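Local coordinates for uncharacterized protein (Bacteroides fragilis, PDB 3EUR) that is of unknown function but has a thioredoxin-like fold, which is consistent with, though does not establish, a thiol-redox role, at residues Gly61-Ala65 against Lys66-Val70; Ala47-Ile50 against Glu51-Ala55; Asn87-Ala90 against Lys91-Asn95. All coordinates share one frame; numbering follows the deposited sequence.

The three contacts belong to one thioredoxin-like fold and come along the chain in the order contact 2, contact 1, contact 3. Contact 2 lies within helix 44-55; contact 1 closes the following helix, 57-64, and enters strand 68-74; contact 3 leads into strand 94-97, the parallel neighbour of that strand. Contacts 1 and 3 have centres about 14 Å apart and meet in the sheet, where Thr94 N approaches Val70 O at 2.9 Å, a probable hydrogen bond. Contact 2 does not touch contact 1. The end of helix 57-64 and the turn at 90-93 thus deliver the chain into neighbouring parallel strands, while helix 44-55 packs Ile50 and Leu53 against contact 3, centres about 11 Å apart.

Contact 1. Residues Gly61-Ala65 against Lys66-Val70; sequences GFTAA and KKLKV
Phe62 and Thr63, in the last turn of helix 57-64, meet Lys66, Lys67 and Leu68 where the chain reverses into strand 68-74. Backbone bonds come first. Lys66 takes a positive phi of 71° and so folds the chain back, giving a Schellman motif: Lys67 N donates to Phe62 O at 3.1 Å and Lys66 N to Thr63 O at 3.0 Å. The first donor lies nearly on the extension of the carbonyl bond. Leu68 N adds a second bond to Phe62 O at 3.3 Å from well above the carbonyl plane, so two N-H groups grip one oxygen.

Water extends this network. One molecule links Thr63 O to Leu68 O, donating 2.8 Å bonds to both; another donates to Thr63 O and accepts from Lys66 NZ at 2.6 Å. The lysine reaches back over the helix end through a bend at chi2 (-63°).

Carbon contacts make up most of the rest. Lys67 CE comes within 3.5 Å of Phe62 CE2, its chain crossing the ring at a slant. Bends at chi3 and chi4 shape that aliphatic run, while its ammonium group forms a salt bridge with Glu32. Thr63 CG2 touches Leu68 CD2 at 3.7 Å, and Thr63 CA makes a C-H...O contact with Leu68 O. The CB atoms of Phe62 and Leu68 pack together; Leu140 of helix 133-141 lies against both of these latter residues. The chemistry implies a helix end at which Phe62 O and Thr63 O are satisfied by the turn and, for Thr63 O, by water as well, with apolar packing from Phe62 and Leu68 toward helix 133-141.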
ATOM      1  N   GLY A  61      -1.341   3.161  16.490  1.00  8.24           N
ATOM      2  CA  GLY A  61      -0.852   4.341  17.179  1.00  7.50           C
ATOM      3  C   GLY A  61      -0.379   5.374  16.162  1.00  7.00           C
ATOM      4  O   GLY A  61      -0.641   6.582  16.300  1.00  7.71           O
ATOM      5  N   PHE A  62       0.347   4.930  15.157  1.00  7.01           N
ATOM      6  CA  PHE A  62       0.855   5.847  14.131  1.00  7.39           C
ATOM      7  C   PHE A  62      -0.262   6.422  13.229  1.00  7.44           C
ATOM      8  O   PHE A  62      -0.174   7.595  12.839  1.00  7.85           O
ATOM      9  CB  PHE A  62       1.905   5.143  13.273  1.00  7.66           C
ATOM     10  CG  PHE A  62       3.308   5.228  13.862  1.00  7.50           C
ATOM     11  CD1 PHE A  62       3.680   4.446  14.952  1.00  8.40           C
ATOM     12  CD2 PHE A  62       4.238   6.101  13.362  1.00  8.90           C
ATOM     13  CE1 PHE A  62       4.932   4.537  15.482  1.00  9.16           C
ATOM     14  CE2 PHE A  62       5.486   6.179  13.870  1.00  9.76           C
ATOM     15  CZ  PHE A  62       5.844   5.401  14.980  1.00  9.62           C
ATOM     16  N   THR A  63      -1.257   5.606  12.903  1.00  7.48           N
ATOM     17  CA  THR A  63      -2.358   6.127  12.113  1.00  7.40           C
ATOM     18  C   THR A  63      -3.186   7.149  12.938  1.00  6.99           C
ATOM     19  O   THR A  63      -3.592   8.188  12.420  1.00  8.32           O
ATOM     20  CB  THR A  63      -3.219   5.055  11.505  1.00  7.88           C
ATOM     21  OG1 THR A  63      -3.808   4.270  12.508  1.00 10.58           O
ATOM     22  CG2 THR A  63      -2.483   4.183  10.547  1.00  9.36           C
ATOM     23  N   ALA A  64      -3.435   6.825  14.196  1.00  7.19           N
ATOM     24  CA  ALA A  64      -4.230   7.722  15.049  1.00  8.09           C
ATOM     25  C   ALA A  64      -3.543   9.056  15.270  1.00  7.91           C
ATOM     26  O   ALA A  64      -4.226  10.093  15.360  1.00  9.99           O
ATOM     27  CB  ALA A  64      -4.543   7.053  16.381  1.00  9.09           C
ATOM     28  N   ALA A  65      -2.218   9.055  15.318  1.00  7.24           N
ATOM     29  CA  ALA A  65      -1.435  10.271  15.473  1.00  7.66           C
ATOM     30  C   ALA A  65      -1.238  11.013  14.138  1.00  7.36           C
ATOM     31  O   ALA A  65      -0.571  12.025  14.130  1.00  8.96           O
ATOM     32  CB  ALA A  65      -0.053   9.959  16.090  1.00  9.15           C
ATOM     33  N   LYS A  66      -1.779  10.482  13.064  1.00  7.51           N
ATOM     34  CA  LYS A  66      -1.788  11.126  11.744  1.00  7.19           C
ATOM     35  C   LYS A  66      -0.431  11.153  11.095  1.00  7.85           C
ATOM     36  O   LYS A  66      -0.227  11.848  10.094  1.00  9.31           O
ATOM     37  CB  LYS A  66      -2.467  12.499  11.735  1.00  8.97           C
ATOM     38  CG  LYS A  66      -3.796  12.555  12.490  1.00  9.84           C
ATOM     39  CD  LYS A  66      -4.885  11.677  11.944  1.00 12.26           C
ATOM     40  CE  LYS A  66      -6.253  11.854  12.693  1.00 15.64           C
ATOM     41  NZ  LYS A  66      -7.286  10.977  12.109  1.00 19.67           N
ATOM     42  N   LYS A  67       0.490  10.314  11.561  1.00  7.17           N
ATOM     43  CA  LYS A  67       1.886  10.237  11.078  1.00  7.31           C
ATOM     44  C   LYS A  67       1.911   9.267   9.878  1.00  6.85           C
ATOM     45  O   LYS A  67       2.715   9.448   8.943  1.00  8.43           O
ATOM     46  CB  LYS A  67       2.775   9.716  12.152  1.00  7.18           C
ATOM     47  CG  LYS A  67       2.943  10.656  13.296  1.00  7.84           C
ATOM     48  CD  LYS A  67       3.669  10.027  14.463  1.00  9.21           C
ATOM     49  CE  LYS A  67       5.086   9.663  14.261  1.00  8.07           C
ATOM     50  NZ  LYS A  67       5.969  10.834  14.052  1.00  9.03           N
ATOM     51  N   LEU A  68       1.162   8.170   9.911  1.00  7.38           N
ATOM     52  CA  LEU A  68       1.199   7.117   8.902  1.00  7.21           C
ATOM     53  C   LEU A  68      -0.124   7.008   8.223  1.00  7.26           C
ATOM     54  O   LEU A  68      -1.166   7.019   8.868  1.00  7.88           O
ATOM     55  CB  LEU A  68       1.567   5.771   9.567  1.00  7.84           C
ATOM     56  CG  LEU A  68       1.762   4.557   8.630  1.00  8.35           C
ATOM     57  CD1 LEU A  68       2.900   3.671   9.202  1.00 11.01           C
ATOM     58  CD2 LEU A  68       0.532   3.826   8.371  1.00 10.52           C
ATOM     59  N   LYS A  69      -0.092   6.873   6.898  1.00  6.97           N
ATOM     60  CA  LYS A  69      -1.255   6.616   6.100  1.00  7.79           C
ATOM     61  C   LYS A  69      -0.998   5.367   5.249  1.00  7.52           C
ATOM     62  O   LYS A  69       0.075   5.199   4.699  1.00  7.97           O
ATOM     63  CB  LYS A  69      -1.657   7.798   5.216  1.00  9.49           C
ATOM     64  CG  LYS A  69      -2.105   9.007   6.062  1.00 11.75           C
ATOM     65  CD  LYS A  69      -2.557  10.161   5.279  1.00 15.54           C
ATOM     66  CE  LYS A  69      -3.924   9.894   4.596  1.00 18.78           C
ATOM     67  NZ  LYS A  69      -5.094   9.701   5.503  1.00 24.31           N
ATOM     68  N   VAL A  70      -2.004   4.545   5.151  1.00  8.83           N
ATOM     69  CA  VAL A  70      -2.001   3.339   4.338  1.00  8.30           C
ATOM     70  C   VAL A  70      -2.539   3.700   2.943  1.00  9.33           C
ATOM     71  O   VAL A  70      -3.645   4.268   2.815  1.00 10.49           O
ATOM     72  CB  VAL A  70      -2.843   2.226   4.954  1.00  9.52           C
ATOM     73  CG1 VAL A  70      -2.886   0.995   4.036  1.00 11.33           C
ATOM     74  CG2 VAL A  70      -2.325   1.824   6.349  1.00 11.13           C
TER
HETATM   75  O   HOH W   1      -3.363   8.500   9.644  1.00 12.46           O
HETATM   76  O   HOH W   2      -6.619   8.429  12.284  1.00 27.93           O

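Contact 2. Residues Ala47-Ile50 against Glu51-Ala55; sequences AEMI and EGLKA
Ile50 and Lys54, one helical turn apart, lie side by side and point the same way, with Ile50 CG2 3.7 Å from Lys54 CE. The isoleucine presents this branch because CG2 sits opposite the backbone N, while CG1 is opposite the carbonyl carbon (chi1 -69°). Lys54 remains extended beyond CG, so its methylene chain runs past the branched side chain before the ammonium group donates to Asp88 O. On a neighbouring line of the helix, Met49, present as selenomethionine and described in one of its two conformers, and Leu53 cross more loosely, CG to CD1 being 4.2 Å. Leu53 CG also rests 3.4 Å from Met49 O, packing the base of the leucine against the helix backbone.

Beneath these side chains run four successive bonds of the i to i+4 kind, all 2.8 to 3.0 Å long: Glu51 N to Ala47 O, Gly52 N to Glu48 O, Leu53 N to Met49 O and Lys54 N to Ile50 O. Their regular geometry fixes the spacing of the side chains above.

Further out, Phe37 of strand 33-38 meets Met49, Ile50 and Leu53, while Leu35 adds to the packing of Leu53. The result is an amphipathic alpha-helix laid on a central strand; it probably corresponds to the helix that in thioredoxins starts at the redox motif and packs on the central sheet.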
ATOM      1  N   ALA A  47      -6.379 -11.214   2.951  1.00 17.36           N
ATOM      2  CA  ALA A  47      -7.373 -11.035   3.996  1.00 17.75           C
ATOM      3  C   ALA A  47      -6.690 -11.002   5.344  1.00 17.00           C
ATOM      4  O   ALA A  47      -7.004 -10.134   6.167  1.00 16.36           O
ATOM      5  CB  ALA A  47      -8.407 -12.136   3.961  1.00 18.89           C
ATOM      6  N   GLU A  48      -5.726 -11.879   5.591  1.00 16.04           N
ATOM      7  CA  GLU A  48      -5.082 -11.866   6.887  1.00 16.70           C
ATOM      8  C   GLU A  48      -4.208 -10.632   7.061  1.00 14.46           C
ATOM      9  O   GLU A  48      -4.082 -10.136   8.188  1.00 14.70           O
ATOM     10  CB  GLU A  48      -4.292 -13.145   7.105  1.00 18.84           C
ATOM     11  CG  GLU A  48      -5.184 -14.401   7.215  1.00 23.45           C
ATOM     12  CD  GLU A  48      -6.326 -14.297   8.248  1.00 28.13           C
ATOM     13  OE1 GLU A  48      -6.026 -14.086   9.466  1.00 29.49           O
ATOM     14  OE2 GLU A  48      -7.519 -14.439   7.831  1.00 31.49           O
HETATM   15  N   MSE A  49      -3.605 -10.138   5.986  0.80 13.35           N
HETATM   16  CA  MSE A  49      -2.818  -8.900   6.113  0.80 12.15           C
HETATM   17  C   MSE A  49      -3.724  -7.707   6.415  0.80 11.44           C
HETATM   18  O   MSE A  49      -3.379  -6.881   7.250  0.80 10.59           O
HETATM   19  CB  MSE A  49      -1.987  -8.628   4.857  0.80 13.08           C
HETATM   20  CG  MSE A  49      -1.009  -7.427   5.022  0.60 11.25           C
HETATM   21 SE   MSE A  49       0.302  -7.264   3.614  0.80 21.22          SE
HETATM   22  CE  MSE A  49       1.482  -8.664   4.171  0.80 17.59           C
ATOM     23  N   ILE A  50      -4.905  -7.634   5.795  1.00 11.35           N
ATOM     24  CA  ILE A  50      -5.866  -6.595   6.137  1.00 11.73           C
ATOM     25  C   ILE A  50      -6.207  -6.675   7.621  1.00 10.80           C
ATOM     26  O   ILE A  50      -6.171  -5.681   8.327  1.00 11.22           O
ATOM     27  CB  ILE A  50      -7.161  -6.686   5.301  1.00 11.36           C
ATOM     28  CG1 ILE A  50      -6.892  -6.325   3.827  1.00 13.42           C
ATOM     29  CG2 ILE A  50      -8.179  -5.733   5.850  1.00 13.68           C
ATOM     30  CD1 ILE A  50      -8.098  -6.549   2.887  1.00 16.23           C
ATOM     31  N   GLU A  51      -6.520  -7.877   8.088  0.80 11.78           N
ATOM     32  CA  GLU A  51      -6.887  -8.039   9.462  0.80 12.52           C
ATOM     33  C   GLU A  51      -5.743  -7.669  10.391  0.80 11.59           C
ATOM     34  O   GLU A  51      -5.925  -7.022  11.438  0.80 12.19           O
ATOM     35  CB  GLU A  51      -7.291  -9.502   9.689  0.80 14.94           C
ATOM     36  CG  GLU A  51      -8.737  -9.758   9.338  0.80 19.93           C
ATOM     37  CD  GLU A  51      -9.621  -9.177  10.424  0.80 25.76           C
ATOM     38  OE1 GLU A  51      -9.560  -9.697  11.544  0.80 31.32           O
ATOM     39  OE2 GLU A  51     -10.307  -8.157  10.190  0.80 30.33           O
ATOM     40  N   GLY A  52      -4.534  -8.053  10.008  1.00 10.49           N
ATOM     41  CA  GLY A  52      -3.357  -7.732  10.774  1.00 11.68           C
ATOM     42  C   GLY A  52      -3.089  -6.257  10.889  1.00 10.81           C
ATOM     43  O   GLY A  52      -2.702  -5.754  11.966  1.00 10.98           O
ATOM     44  N   LEU A  53      -3.252  -5.550   9.769  1.00 10.21           N
ATOM     45  CA  LEU A  53      -3.061  -4.097   9.778  1.00 11.18           C
ATOM     46  C   LEU A  53      -4.095  -3.412  10.657  1.00 11.99           C
ATOM     47  O   LEU A  53      -3.760  -2.502  11.425  1.00 14.17           O
ATOM     48  CB  LEU A  53      -3.176  -3.566   8.337  1.00 12.68           C
ATOM     49  CG  LEU A  53      -1.988  -3.817   7.415  1.00 12.82           C
ATOM     50  CD1 LEU A  53      -2.434  -3.642   5.957  1.00 14.57           C
ATOM     51  CD2 LEU A  53      -0.807  -2.907   7.772  1.00 14.56           C
ATOM     52  N   LYS A  54      -5.337  -3.890  10.596  1.00 12.07           N
ATOM     53  CA  LYS A  54      -6.403  -3.319  11.452  1.00 12.91           C
ATOM     54  C   LYS A  54      -6.111  -3.563  12.943  1.00 13.04           C
ATOM     55  O   LYS A  54      -6.427  -2.725  13.792  1.00 15.74           O
ATOM     56  CB  LYS A  54      -7.750  -3.928  11.098  1.00 13.79           C
ATOM     57  CG  LYS A  54      -8.277  -3.523   9.800  1.00 13.71           C
ATOM     58  CD  LYS A  54      -9.611  -4.293   9.493  1.00 15.17           C
ATOM     59  CE  LYS A  54     -10.298  -3.820   8.267  1.00 15.17           C
ATOM     60  NZ  LYS A  54     -11.536  -4.561   8.035  1.00 18.94           N
ATOM     61  N   ALA A  55      -5.519  -4.709  13.274  1.00 12.22           N
ATOM     62  CA  ALA A  55      -5.352  -5.133  14.679  1.00 12.82           C
ATOM     63  C   ALA A  55      -4.095  -4.562  15.308  1.00 12.06           C
ATOM     64  O   ALA A  55      -4.007  -4.438  16.527  1.00 13.97           O
ATOM     65  CB  ALA A  55      -5.271  -6.661  14.800  1.00 15.32           C
TER

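Contact 3. Residues Asn87-Ala90 against Lys91-Asn95; sequences NDFA and KEWTN
A type I beta turn from Ala90 to Trp93 brings the loop after helix 79-85 round into strand 94-97. Trp93 N closes the turn by donating to Ala90 O at 3.1 Å. In one of the two conformers of Asn95, the one described throughout, ND2 reaches Ala90 O at 3.2 Å through a fairly straight N-H...O hydrogen bond, and Ala90 O lies within the amide plane. In that conformer the two donors approach the carbonyl from opposite faces, holding it between the turn and the start of the strand.

Over the turn, the indole takes Ala90 CB on one face in a CH-pi contact. The methyl carbon stands 3.5 Å from the centroid of the Trp93 five-membered ring, only 12° off its normal. With chi1 at -57°, Trp93 CG lies beside its own backbone N, which brings the ring back across the turn. Phe89 adds an edge contact, its CD1 3.8 Å from Trp93 CE3, the two side chains running at about a right angle.

Asn95 slides past Phe89 in the opposite direction, the ring and amide planes 33° apart. Asn95 OD1 is buried with no polar partner and lies 3.4 Å from Phe89 CB. Ser72 of strand 68-74 touches both Phe89 and Asn95. The turn therefore ends the beta-alpha-beta crossover from strand 68-74 through helix 79-85 to its parallel neighbour, strand 94-97, within the thioredoxin-like fold.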
ATOM      1  N   ASN A  87     -14.803  -2.803   0.539  1.00 19.13           N
ATOM      2  CA  ASN A  87     -15.136  -2.515   1.908  1.00 18.55           C
ATOM      3  C   ASN A  87     -14.444  -3.384   2.937  1.00 17.81           C
ATOM      4  O   ASN A  87     -14.582  -3.105   4.125  1.00 17.77           O
ATOM      5  CB  ASN A  87     -16.657  -2.508   2.135  1.00 20.01           C
ATOM      6  CG  ASN A  87     -17.311  -1.402   1.365  1.00 24.22           C
ATOM      7  OD1 ASN A  87     -17.953  -1.668   0.375  1.00 29.55           O
ATOM      8  ND2 ASN A  87     -17.131  -0.158   1.806  1.00 29.35           N
ATOM      9  N   ASP A  88     -13.617  -4.326   2.497  1.00 17.33           N
ATOM     10  CA  ASP A  88     -12.784  -5.107   3.399  1.00 18.67           C
ATOM     11  C   ASP A  88     -11.696  -4.238   4.025  1.00 16.60           C
ATOM     12  O   ASP A  88     -11.209  -4.527   5.125  1.00 16.07           O
ATOM     13  CB  ASP A  88     -12.077  -6.251   2.657  1.00 20.18           C
ATOM     14  CG  ASP A  88     -13.021  -7.290   2.124  1.00 24.00           C
ATOM     15  OD1 ASP A  88     -14.231  -7.198   2.419  1.00 27.11           O
ATOM     16  OD2 ASP A  88     -12.527  -8.191   1.416  1.00 29.36           O
ATOM     17  N   PHE A  89     -11.280  -3.211   3.304  1.00 16.15           N
ATOM     18  CA  PHE A  89     -10.241  -2.308   3.743  1.00 16.22           C
ATOM     19  C   PHE A  89     -10.799  -1.351   4.777  1.00 16.38           C
ATOM     20  O   PHE A  89     -11.979  -1.038   4.758  1.00 20.20           O
ATOM     21  CB  PHE A  89      -9.711  -1.502   2.539  1.00 15.58           C
ATOM     22  CG  PHE A  89      -9.021  -2.349   1.494  1.00 16.84           C
ATOM     23  CD1 PHE A  89      -7.724  -2.783   1.673  1.00 19.27           C
ATOM     24  CD2 PHE A  89      -9.704  -2.803   0.411  1.00 22.14           C
ATOM     25  CE1 PHE A  89      -7.082  -3.600   0.724  1.00 20.72           C
ATOM     26  CE2 PHE A  89      -9.084  -3.642  -0.519  1.00 26.64           C
ATOM     27  CZ  PHE A  89      -7.762  -4.033  -0.337  1.00 24.37           C
ATOM     28  N   ALA A  90      -9.984  -0.897   5.703  1.00 15.70           N
ATOM     29  CA  ALA A  90     -10.423   0.162   6.578  1.00 15.86           C
ATOM     30  C   ALA A  90     -10.786   1.407   5.791  1.00 16.16           C
ATOM     31  O   ALA A  90     -10.067   1.795   4.871  1.00 15.65           O
ATOM     32  CB  ALA A  90      -9.344   0.475   7.627  1.00 16.44           C
ATOM     33  N   LYS A  91     -11.880   2.079   6.183  1.00 20.08           N
ATOM     34  CA  LYS A  91     -12.316   3.280   5.463  1.00 20.40           C
ATOM     35  C   LYS A  91     -11.286   4.407   5.485  1.00 19.84           C
ATOM     36  O   LYS A  91     -11.178   5.199   4.550  1.00 20.09           O
ATOM     37  CB  LYS A  91     -13.678   3.803   6.015  1.00 23.03           C
ATOM     38  CG  LYS A  91     -13.585   4.395   7.414  0.80 27.93           C
ATOM     39  CD  LYS A  91     -14.951   4.890   7.966  0.80 32.63           C
ATOM     40  CE  LYS A  91     -15.179   4.401   9.399  0.80 35.23           C
ATOM     41  NZ  LYS A  91     -16.605   4.419   9.752  0.80 37.73           N
ATOM     42  N   GLU A  92     -10.512   4.449   6.564  1.00 18.30           N
ATOM     43  CA  GLU A  92      -9.483   5.465   6.737  1.00 18.85           C
ATOM     44  C   GLU A  92      -8.353   5.329   5.719  1.00 15.59           C
ATOM     45  O   GLU A  92      -7.707   6.317   5.373  1.00 16.74           O
ATOM     46  CB  GLU A  92      -8.916   5.413   8.158  1.00 20.86           C
ATOM     47  CG  GLU A  92      -9.922   5.768   9.241  1.00 25.79           C
ATOM     48  CD  GLU A  92     -10.998   4.713   9.405  1.00 28.94           C
ATOM     49  OE1 GLU A  92     -10.755   3.549   9.022  1.00 26.82           O
ATOM     50  OE2 GLU A  92     -12.086   5.047   9.920  1.00 34.81           O
ATOM     51  N   TRP A  93      -8.111   4.111   5.241  1.00 13.36           N
ATOM     52  CA  TRP A  93      -7.032   3.896   4.299  1.00 12.69           C
ATOM     53  C   TRP A  93      -7.425   4.501   2.944  1.00 12.21           C
ATOM     54  O   TRP A  93      -8.626   4.731   2.692  1.00 13.84           O
ATOM     55  CB  TRP A  93      -6.752   2.402   4.130  1.00 11.90           C
ATOM     56  CG  TRP A  93      -6.424   1.674   5.403  1.00 11.09           C
ATOM     57  CD1 TRP A  93      -6.102   2.203   6.627  1.00 12.14           C
ATOM     58  CD2 TRP A  93      -6.378   0.261   5.546  1.00 12.09           C
ATOM     59  NE1 TRP A  93      -5.879   1.189   7.510  1.00 12.82           N
ATOM     60  CE2 TRP A  93      -6.034  -0.009   6.890  1.00 12.46           C
ATOM     61  CE3 TRP A  93      -6.616  -0.813   4.681  1.00 12.64           C
ATOM     62  CZ2 TRP A  93      -5.967  -1.309   7.397  1.00 13.91           C
ATOM     63  CZ3 TRP A  93      -6.517  -2.080   5.185  1.00 14.17           C
ATOM     64  CH2 TRP A  93      -6.201  -2.308   6.535  1.00 12.87           C
ATOM     65  N   THR A  94      -6.425   4.741   2.106  1.00 10.13           N
ATOM     66  CA  THR A  94      -6.653   5.210   0.743  1.00 10.67           C
ATOM     67  C   THR A  94      -6.536   3.987  -0.154  1.00 10.99           C
ATOM     68  O   THR A  94      -5.468   3.399  -0.245  1.00 12.23           O
ATOM     69  CB  THR A  94      -5.671   6.294   0.398  1.00 11.01           C
ATOM     70  OG1 THR A  94      -5.798   7.386   1.339  1.00 12.91           O
ATOM     71  CG2 THR A  94      -5.931   6.798  -1.049  1.00 12.61           C
ATOM     72  N   ASN A  95      -7.646   3.574  -0.762  1.00 12.27           N
ATOM     73  CA  ASN A  95      -7.751   2.300  -1.416  0.60 12.66           C
ATOM     74  C   ASN A  95      -7.982   2.515  -2.914  1.00 12.65           C
ATOM     75  O   ASN A  95      -9.039   2.958  -3.291  1.00 14.14           O
ATOM     76  CB  ASN A  95      -8.896   1.528  -0.726  0.60 12.89           C
ATOM     77  CG  ASN A  95      -8.682   1.391   0.827  0.60 11.68           C
ATOM     78  OD1 ASN A  95      -7.624   0.876   1.241  0.60 12.23           O
ATOM     79  ND2 ASN A  95      -9.705   1.805   1.688  0.60 13.11           N
TER